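Local coordinates for beta-ketoacyl synthase (Pseudomonas aeruginosa, PDB 4CW4), which condenses acetyl-CoA with malonyl-ACP to form acetoacetyl-ACP, the primer that initiates bacterial fatty acid synthesis, at residues Ala285-Tyr291 against Ser537-Asn543; Asn312-Pro316 against Ser478-Ala482; Val392-Ala396 against Leu412-Ala417. One frame throughout, in Å; residues are numbered along the deposited sequence.

Three concentric closures, none crossing another, show how a ketosynthase fold gathers distant pieces of chain, the outer two round its reaction centre. From the N terminus, residues 285-291 open the outermost loop, and interaction 1 shuts it only when 537-543 arrives. Within that loop, strand 307-314 leads to 312-316, which interaction 2 joins to the turn 478-482 ahead of helix 482-496. Innermost, shortest and more peripheral, interaction 3 folds helix 409-425 back on strand 387-394. Helix 288-301 is the common neighbour: Phe289 packs on Asn312 and Ala480 of interaction 2, while Leu290 and Tyr291 touch Val392 and Ile394 of interaction 3. Interactions 1 and 3 also reach the second subunit.

Interaction 1 (Ala285-Tyr291 against Ser537-Asn543); sequences ACATFLY and SKGFGGN
Tyr291 and Asn543 cross at about a right angle, with ring and amide planes 63° apart, and Tyr291 OH makes a weak hydrogen bond to Asn543 OD1 (2.7 Å). Asn543 CG lies beside its own backbone N (chi1 -75°), and the twist of the amide then points ND2 at Phe540 O, to which it donates at 2.9 Å. This bond is nearly straight (172°), lies in the carbonyl plane and uses a lone pair; with Asp266 of the second subunit also bound to ND2, the amide has little freedom to flip. Ala285 CB presses on Phe540 O at 3.3 Å. With no side chain at Gly539, the backbones close to 4.3 Å between the CA atoms of Gly539 and Cys286. A water accepts from Phe540 N (3.0 Å) and weakly from Cys286 N (3.4 Å), consistent with the oxyanion hole that the equivalent amides form in related beta-ketoacyl synthases. Cys286, probably the nucleophile, sits in the 3-10 turn just before helix 288-301, its side chain against His477. That helix packs against strand 543-550, where Ala287, Leu290 and Tyr291 all touch Ala545, while helix 482-496 covers Phe289.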
loop_
_atom_site.group_PDB
_atom_site.type_symbol
_atom_site.label_atom_id
_atom_site.label_comp_id
_atom_site.label_asym_id
_atom_site.label_seq_id
_atom_site.Cartn_x
_atom_site.Cartn_y
_atom_site.Cartn_z
ATOM N N ALA A 285 -5.048 6.690 0.603
ATOM C CA ALA A 285 -4.625 8.039 0.936
ATOM C C ALA A 285 -4.996 8.382 2.392
ATOM O O ALA A 285 -4.752 7.579 3.299
ATOM C CB ALA A 285 -5.188 9.044 -0.076
ATOM N N CYS A 286 -5.565 9.541 2.622
ATOM C CA CYS A 286 -5.735 9.951 3.985
ATOM C C CYS A 286 -6.978 9.306 4.679
ATOM O O CYS A 286 -7.258 9.614 5.847
ATOM C CB CYS A 286 -5.636 11.483 4.035
ATOM S SG CYS A 286 -3.881 12.097 3.858
ATOM N N ALA A 287 -7.640 8.349 3.993
ATOM C CA ALA A 287 -8.672 7.476 4.578
ATOM C C ALA A 287 -8.178 6.069 4.881
ATOM O O ALA A 287 -8.947 5.189 5.228
ATOM C CB ALA A 287 -9.868 7.420 3.678
ATOM N N THR A 288 -6.869 5.867 4.777
ATOM C CA THR A 288 -6.273 4.538 4.859
ATOM C C THR A 288 -6.689 3.699 6.075
ATOM O O THR A 288 -6.990 2.511 5.920
ATOM C CB THR A 288 -4.729 4.664 4.763
ATOM O OG1 THR A 288 -4.360 4.911 3.405
ATOM C CG2 THR A 288 -4.004 3.425 5.254
ATOM N N PHE A 289 -6.707 4.265 7.279
ATOM C CA PHE A 289 -7.018 3.403 8.408
ATOM C C PHE A 289 -8.394 2.766 8.269
ATOM O O PHE A 289 -8.563 1.610 8.610
ATOM C CB PHE A 289 -6.880 4.126 9.750
ATOM C CG PHE A 289 -7.512 3.377 10.882
ATOM C CD1 PHE A 289 -6.864 2.309 11.471
ATOM C CD2 PHE A 289 -8.772 3.715 11.326
ATOM C CE1 PHE A 289 -7.440 1.620 12.491
ATOM C CE2 PHE A 289 -9.360 3.011 12.356
ATOM C CZ PHE A 289 -8.695 1.961 12.936
ATOM N N LEU A 290 -9.368 3.515 7.765
ATOM C CA LEU A 290 -10.695 2.965 7.572
ATOM C C LEU A 290 -10.690 1.865 6.509
ATOM O O LEU A 290 -11.479 0.940 6.596
ATOM C CB LEU A 290 -11.714 4.068 7.245
ATOM C CG LEU A 290 -12.065 5.033 8.392
ATOM C CD1 LEU A 290 -13.130 6.031 7.947
ATOM C CD2 LEU A 290 -12.550 4.264 9.601
ATOM N N TYR A 291 -9.818 1.960 5.504
ATOM C CA TYR A 291 -9.684 0.874 4.550
ATOM C C TYR A 291 -9.166 -0.414 5.212
ATOM O O TYR A 291 -9.682 -1.512 4.964
ATOM C CB TYR A 291 -8.760 1.285 3.397
ATOM C CG TYR A 291 -9.314 2.278 2.386
ATOM C CD1 TYR A 291 -10.059 3.373 2.756
ATOM C CD2 TYR A 291 -9.049 2.123 1.044
ATOM C CE1 TYR A 291 -10.545 4.272 1.816
ATOM C CE2 TYR A 291 -9.519 3.017 0.104
ATOM C CZ TYR A 291 -10.272 4.089 0.499
ATOM O OH TYR A 291 -10.760 4.993 -0.419
ATOM N N SER A 537 -13.630 10.313 6.643
ATOM C CA SER A 537 -12.270 10.479 6.130
ATOM C C SER A 537 -12.212 10.491 4.615
ATOM O O SER A 537 -13.059 9.939 3.899
ATOM C CB SER A 537 -11.363 9.373 6.664
ATOM O OG SER A 537 -9.993 9.632 6.442
ATOM N N LYS A 538 -11.162 11.118 4.098
ATOM C CA LYS A 538 -11.015 11.230 2.664
ATOM C C LYS A 538 -9.587 11.549 2.407
ATOM O O LYS A 538 -8.803 11.891 3.310
ATOM C CB LYS A 538 -11.867 12.366 2.087
ATOM C CG LYS A 538 -13.057 12.789 2.932
ATOM C CD LYS A 538 -13.413 14.224 2.727
ATOM C CE LYS A 538 -13.946 14.498 1.366
ATOM N NZ LYS A 538 -15.130 15.398 1.438
ATOM N N GLY A 539 -9.245 11.454 1.145
ATOM C CA GLY A 539 -7.915 11.772 0.748
ATOM C C GLY A 539 -7.959 11.968 -0.724
ATOM O O GLY A 539 -8.965 11.736 -1.396
ATOM N N PHE A 540 -6.830 12.439 -1.191
ATOM C CA PHE A 540 -6.434 12.430 -2.601
ATOM C C PHE A 540 -6.799 11.143 -3.282
ATOM O O PHE A 540 -6.885 10.090 -2.646
ATOM C CB PHE A 540 -4.901 12.558 -2.776
ATOM C CG PHE A 540 -4.291 13.785 -2.163
ATOM C CD1 PHE A 540 -5.074 14.796 -1.616
ATOM C CD2 PHE A 540 -2.910 13.920 -2.138
ATOM C CE1 PHE A 540 -4.488 15.922 -1.056
ATOM C CE2 PHE A 540 -2.315 15.042 -1.581
ATOM C CZ PHE A 540 -3.108 16.047 -1.044
ATOM N N GLY A 541 -6.973 11.239 -4.599
ATOM C CA GLY A 541 -7.097 10.080 -5.440
ATOM C C GLY A 541 -8.510 9.565 -5.447
ATOM O O GLY A 541 -8.716 8.453 -5.852
ATOM N N GLY A 542 -9.491 10.356 -4.999
ATOM C CA GLY A 542 -10.861 9.869 -4.990
ATOM C C GLY A 542 -11.042 8.776 -3.959
ATOM O O GLY A 542 -11.650 7.752 -4.227
ATOM N N ASN A 543 -10.503 9.012 -2.767
ATOM C CA ASN A 543 -10.611 8.080 -1.664
ATOM C C ASN A 543 -11.488 8.663 -0.571
ATOM O O ASN A 543 -11.220 9.748 -0.083
ATOM C CB ASN A 543 -9.204 7.726 -1.158
ATOM C CG ASN A 543 -8.488 6.771 -2.104
ATOM O OD1 ASN A 543 -8.862 5.601 -2.214
ATOM N ND2 ASN A 543 -7.483 7.263 -2.815
HETATM O O HOH W 1 -4.570 12.212 0.750
#

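Interaction 2 (Asn312-Pro316 against Ser478-Ala482); sequences NSEAP and SLATA
Glu314 reaches from the end of its strand to the turn at Ala480, whose backbone N donates to OE1 at 3.1 Å with an N-H...O angle of 151°. The amide meets the anti side of the carboxylate oxygen, 23° out of the carboxylate plane. CG stands opposite the backbone N and the chain then bends at chi2 (97°), which carries the carboxylate across Leu479 at about a right angle, OE1 passing 3.6 Å from Leu479 CB. At the root of the same side chain, Glu314 CB rests on Ser478 O at 3.3 Å. On one flank Asn312 lays its CB against Thr481 OG1 (3.4 Å) and sets its amide nitrogen ND2 3.7 Å from Ala480 CB. On the other, Pro316 and Leu479 slide past each other in opposite directions, Pro316 CB meeting Leu479 CD1 at 3.8 Å.

A second shell fixes these groups. Ile229 N also binds Glu314 OE1 and Met230 N binds OE2; Gly227 O takes Asn312 ND2, and Thr481 OG1 is tied to Ser366 O on the adjoining strand. Ser478 OG pairs with Asp485 in the helix that follows. The turn itself is closed by Thr481 N to Ser478 O (3.2 Å) and Ala482 N to Leu479 O (3.0 Å).

Leu479 links this framework to the reaction centre, since its side chain packs against Cys286 and its backbone N bonds to His477 ND1, a residue predicted to be catalytic. The chemistry is thus that of a buried carboxylate gripped by three main-chain N-H groups from two loops; such donors would probably favour its ionised form, and together they lock the turn that bears Leu479 to strand 307-314.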
loop_
_atom_site.group_PDB
_atom_site.type_symbol
_atom_site.label_atom_id
_atom_site.label_comp_id
_atom_site.label_asym_id
_atom_site.label_seq_id
_atom_site.Cartn_x
_atom_site.Cartn_y
_atom_site.Cartn_z
ATOM N N ASN A 312 -2.170 1.777 11.845
ATOM C CA ASN A 312 -1.277 2.383 10.863
ATOM C C ASN A 312 -0.134 3.063 11.602
ATOM O O ASN A 312 -0.204 3.310 12.815
ATOM C CB ASN A 312 -2.027 3.420 10.018
ATOM C CG ASN A 312 -2.830 2.809 8.888
ATOM O OD1 ASN A 312 -4.063 2.811 8.909
ATOM N ND2 ASN A 312 -2.139 2.291 7.893
ATOM N N SER A 313 0.919 3.385 10.857
ATOM C CA SER A 313 2.032 4.128 11.386
ATOM C C SER A 313 2.584 5.029 10.297
ATOM O O SER A 313 2.941 4.548 9.224
ATOM C CB SER A 313 3.139 3.204 11.846
ATOM O OG SER A 313 4.147 3.997 12.455
ATOM N N GLU A 314 2.626 6.318 10.568
ATOM C CA GLU A 314 3.139 7.295 9.625
ATOM C C GLU A 314 4.026 8.291 10.363
ATOM O O GLU A 314 3.630 8.863 11.374
ATOM C CB GLU A 314 2.004 8.034 8.909
ATOM C CG GLU A 314 2.445 8.716 7.622
ATOM C CD GLU A 314 2.171 7.893 6.386
ATOM O OE1 GLU A 314 1.029 7.433 6.190
ATOM O OE2 GLU A 314 3.090 7.745 5.564
ATOM N N ALA A 315 5.228 8.495 9.828
ATOM C CA ALA A 315 6.193 9.433 10.368
ATOM C C ALA A 315 6.714 10.276 9.200
ATOM O O ALA A 315 7.795 10.044 8.671
ATOM C CB ALA A 315 7.345 8.685 11.068
ATOM N N PRO A 316 5.913 11.261 8.771
ATOM C CA PRO A 316 6.194 12.010 7.552
ATOM C C PRO A 316 6.805 13.386 7.791
ATOM O O PRO A 316 6.840 14.167 6.842
ATOM C CB PRO A 316 4.805 12.178 6.978
ATOM C CG PRO A 316 3.972 12.445 8.219
ATOM C CD PRO A 316 4.588 11.601 9.317
ATOM N N SER A 478 -2.215 12.955 10.360
ATOM C CA SER A 478 -1.193 11.900 10.334
ATOM C C SER A 478 -1.331 10.945 9.150
ATOM O O SER A 478 -0.777 9.847 9.153
ATOM C CB SER A 478 -1.208 11.112 11.644
ATOM O OG SER A 478 -2.484 10.522 11.818
ATOM N N LEU A 479 -2.028 11.390 8.113
ATOM C CA LEU A 479 -1.997 10.722 6.811
ATOM C C LEU A 479 -2.652 9.340 6.947
ATOM O O LEU A 479 -3.843 9.280 7.233
ATOM C CB LEU A 479 -0.577 10.682 6.235
ATOM C CG LEU A 479 0.133 12.034 6.068
ATOM C CD1 LEU A 479 1.431 11.867 5.301
ATOM C CD2 LEU A 479 -0.752 13.094 5.398
ATOM N N ALA A 480 -1.909 8.241 6.759
ATOM C CA ALA A 480 -2.536 6.919 6.907
ATOM C C ALA A 480 -3.268 6.776 8.233
ATOM O O ALA A 480 -4.339 6.185 8.299
ATOM C CB ALA A 480 -1.528 5.770 6.779
ATOM N N THR A 481 -2.687 7.329 9.286
ATOM C CA THR A 481 -3.174 7.074 10.633
ATOM C C THR A 481 -4.296 8.031 11.028
ATOM O O THR A 481 -4.846 7.923 12.117
ATOM C CB THR A 481 -1.989 7.194 11.614
ATOM O OG1 THR A 481 -0.885 6.470 11.065
ATOM C CG2 THR A 481 -2.316 6.642 12.992
ATOM N N ALA A 482 -4.653 8.942 10.132
ATOM C CA ALA A 482 -5.579 10.009 10.497
ATOM C C ALA A 482 -6.896 9.487 11.087
ATOM O O ALA A 482 -7.363 9.959 12.114
ATOM C CB ALA A 482 -5.864 10.894 9.321
#

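Interaction 3 (Val392-Ala396 against Leu412-Ala417); sequences VFINA and LTVAKA
In the C-terminal half of this thiolase-like fold, helix 409-425 packs along strand 387-394, and the contact rests on Phe393 and Asn395 meeting Leu412, Thr413 and Lys416. The short segments run roughly antiparallel, at 152°, with axes 7.4 Å apart at their closest. Phe393 presents one ring face to Lys416, whose CB makes a CH-pi contact 3.9 Å from the ring centroid and 18° off the normal. The lysine then runs across the ring; a bend at chi3 brings CE to 3.5 Å from Phe393 CD1. Beyond the lysine, Ala417 CB adds an apolar touch to CD2 of the same ring.

The Thr413 methyl touches two oxygens, CG2 lying 3.3 Å from both Phe393 O and Asn395 OD1. The torsion that turns CG2 toward the strand leaves OG1 directed to Ser546 OG and Asn410 ND2. Asn395 crosses Leu412 at about a right angle, its CG 3.6 Å from Leu412 CB. Its carboxamide is anchored at both ends: ND2 binds Val276 O of the second subunit, and OD1 accepts from a water at 2.7 Å, for whose protons other acceptors may compete. Lys416 NZ donates to that water at 2.8 Å and forms a salt bridge with Asp220 of the second subunit. On the far side of the strand, Val392 and Ile394 pack on helix 288-301, so the strand is sandwiched between two helices.

No direct hydrogen bond joins the two segments; van der Waals and CH-pi packing holds them, with one bridging water between Asn395 and Lys416. The polar ends of these two residues serve the dimer interface, so that one lysine pairs aliphatic packing within its own chain with a charged link between subunits.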
loop_
_atom_site.group_PDB
_atom_site.type_symbol
_atom_site.label_atom_id
_atom_site.label_comp_id
_atom_site.label_asym_id
_atom_site.label_seq_id
_atom_site.Cartn_x
_atom_site.Cartn_y
_atom_site.Cartn_z
ATOM N N VAL A 392 -17.714 -0.170 7.563
ATOM C CA VAL A 392 -17.013 0.909 6.899
ATOM C C VAL A 392 -17.438 0.891 5.450
ATOM O O VAL A 392 -17.418 -0.158 4.796
ATOM C CB VAL A 392 -15.477 0.731 6.969
ATOM C CG1 VAL A 392 -14.750 1.744 6.059
ATOM C CG2 VAL A 392 -14.986 0.860 8.419
ATOM N N PHE A 393 -17.819 2.053 4.954
ATOM C CA PHE A 393 -18.174 2.215 3.552
ATOM C C PHE A 393 -17.162 3.088 2.843
ATOM O O PHE A 393 -16.730 4.123 3.356
ATOM C CB PHE A 393 -19.580 2.778 3.436
ATOM C CG PHE A 393 -20.623 1.853 4.003
ATOM C CD1 PHE A 393 -20.939 0.664 3.366
ATOM C CD2 PHE A 393 -21.243 2.146 5.196
ATOM C CE1 PHE A 393 -21.867 -0.202 3.922
ATOM C CE2 PHE A 393 -22.171 1.287 5.748
ATOM C CZ PHE A 393 -22.494 0.119 5.102
ATOM N N ILE A 394 -16.783 2.634 1.654
ATOM C CA ILE A 394 -15.761 3.254 0.846
ATOM C C ILE A 394 -16.321 3.477 -0.555
ATOM O O ILE A 394 -16.854 2.554 -1.168
ATOM C CB ILE A 394 -14.529 2.328 0.745
ATOM C CG1 ILE A 394 -13.844 2.210 2.118
ATOM C CG2 ILE A 394 -13.555 2.826 -0.314
ATOM C CD1 ILE A 394 -12.768 1.111 2.212
ATOM N N ASN A 395 -16.194 4.692 -1.059
ATOM C CA ASN A 395 -16.683 5.050 -2.388
ATOM C C ASN A 395 -15.749 6.067 -3.022
ATOM O O ASN A 395 -15.370 7.058 -2.386
ATOM C CB ASN A 395 -18.088 5.659 -2.315
ATOM C CG ASN A 395 -19.126 4.652 -1.870
ATOM O OD1 ASN A 395 -19.400 4.513 -0.663
ATOM N ND2 ASN A 395 -19.698 3.926 -2.834
ATOM N N ALA A 396 -15.404 5.832 -4.286
ATOM C CA ALA A 396 -14.571 6.747 -5.058
ATOM C C ALA A 396 -15.444 7.878 -5.625
ATOM O O ALA A 396 -16.633 7.980 -5.309
ATOM C CB ALA A 396 -13.828 5.991 -6.162
ATOM N N LEU A 412 -21.770 9.361 -0.597
ATOM C CA LEU A 412 -22.187 7.969 -0.556
ATOM C C LEU A 412 -21.727 7.279 0.731
ATOM O O LEU A 412 -22.507 6.555 1.350
ATOM C CB LEU A 412 -21.656 7.220 -1.772
ATOM C CG LEU A 412 -22.410 7.439 -3.091
ATOM C CD1 LEU A 412 -22.487 8.890 -3.510
ATOM C CD2 LEU A 412 -21.767 6.617 -4.187
ATOM N N THR A 413 -20.477 7.505 1.141
ATOM C CA THR A 413 -19.982 6.833 2.339
ATOM C C THR A 413 -20.730 7.304 3.587
ATOM O O THR A 413 -21.099 6.493 4.428
ATOM C CB THR A 413 -18.448 6.964 2.537
ATOM O OG1 THR A 413 -18.072 8.306 2.874
ATOM C CG2 THR A 413 -17.689 6.559 1.278
ATOM N N VAL A 414 -20.947 8.605 3.718
ATOM C CA VAL A 414 -21.638 9.120 4.896
ATOM C C VAL A 414 -23.099 8.657 4.924
ATOM O O VAL A 414 -23.590 8.203 5.949
ATOM C CB VAL A 414 -21.539 10.659 5.001
ATOM C CG1 VAL A 414 -22.312 11.166 6.214
ATOM C CG2 VAL A 414 -20.053 11.089 5.083
ATOM N N ALA A 415 -23.781 8.757 3.790
ATOM C CA ALA A 415 -25.175 8.333 3.711
ATOM C C ALA A 415 -25.304 6.862 4.069
ATOM O O ALA A 415 -26.169 6.488 4.873
ATOM C CB ALA A 415 -25.748 8.596 2.329
ATOM N N LYS A 416 -24.473 6.014 3.467
ATOM C CA LYS A 416 -24.573 4.575 3.744
ATOM C C LYS A 416 -24.242 4.277 5.207
ATOM O O LYS A 416 -24.841 3.392 5.829
ATOM C CB LYS A 416 -23.652 3.759 2.834
ATOM C CG LYS A 416 -24.064 3.749 1.388
ATOM C CD LYS A 416 -23.122 2.914 0.550
ATOM C CE LYS A 416 -23.284 1.437 0.839
ATOM N NZ LYS A 416 -22.374 0.573 0.051
ATOM N N ALA A 417 -23.287 5.017 5.766
ATOM C CA ALA A 417 -22.908 4.794 7.170
ATOM C C ALA A 417 -24.084 5.099 8.103
ATOM O O ALA A 417 -24.407 4.313 9.004
ATOM C CB ALA A 417 -21.680 5.635 7.543
HETATM O O HOH W 2 -19.965 1.921 -0.102
#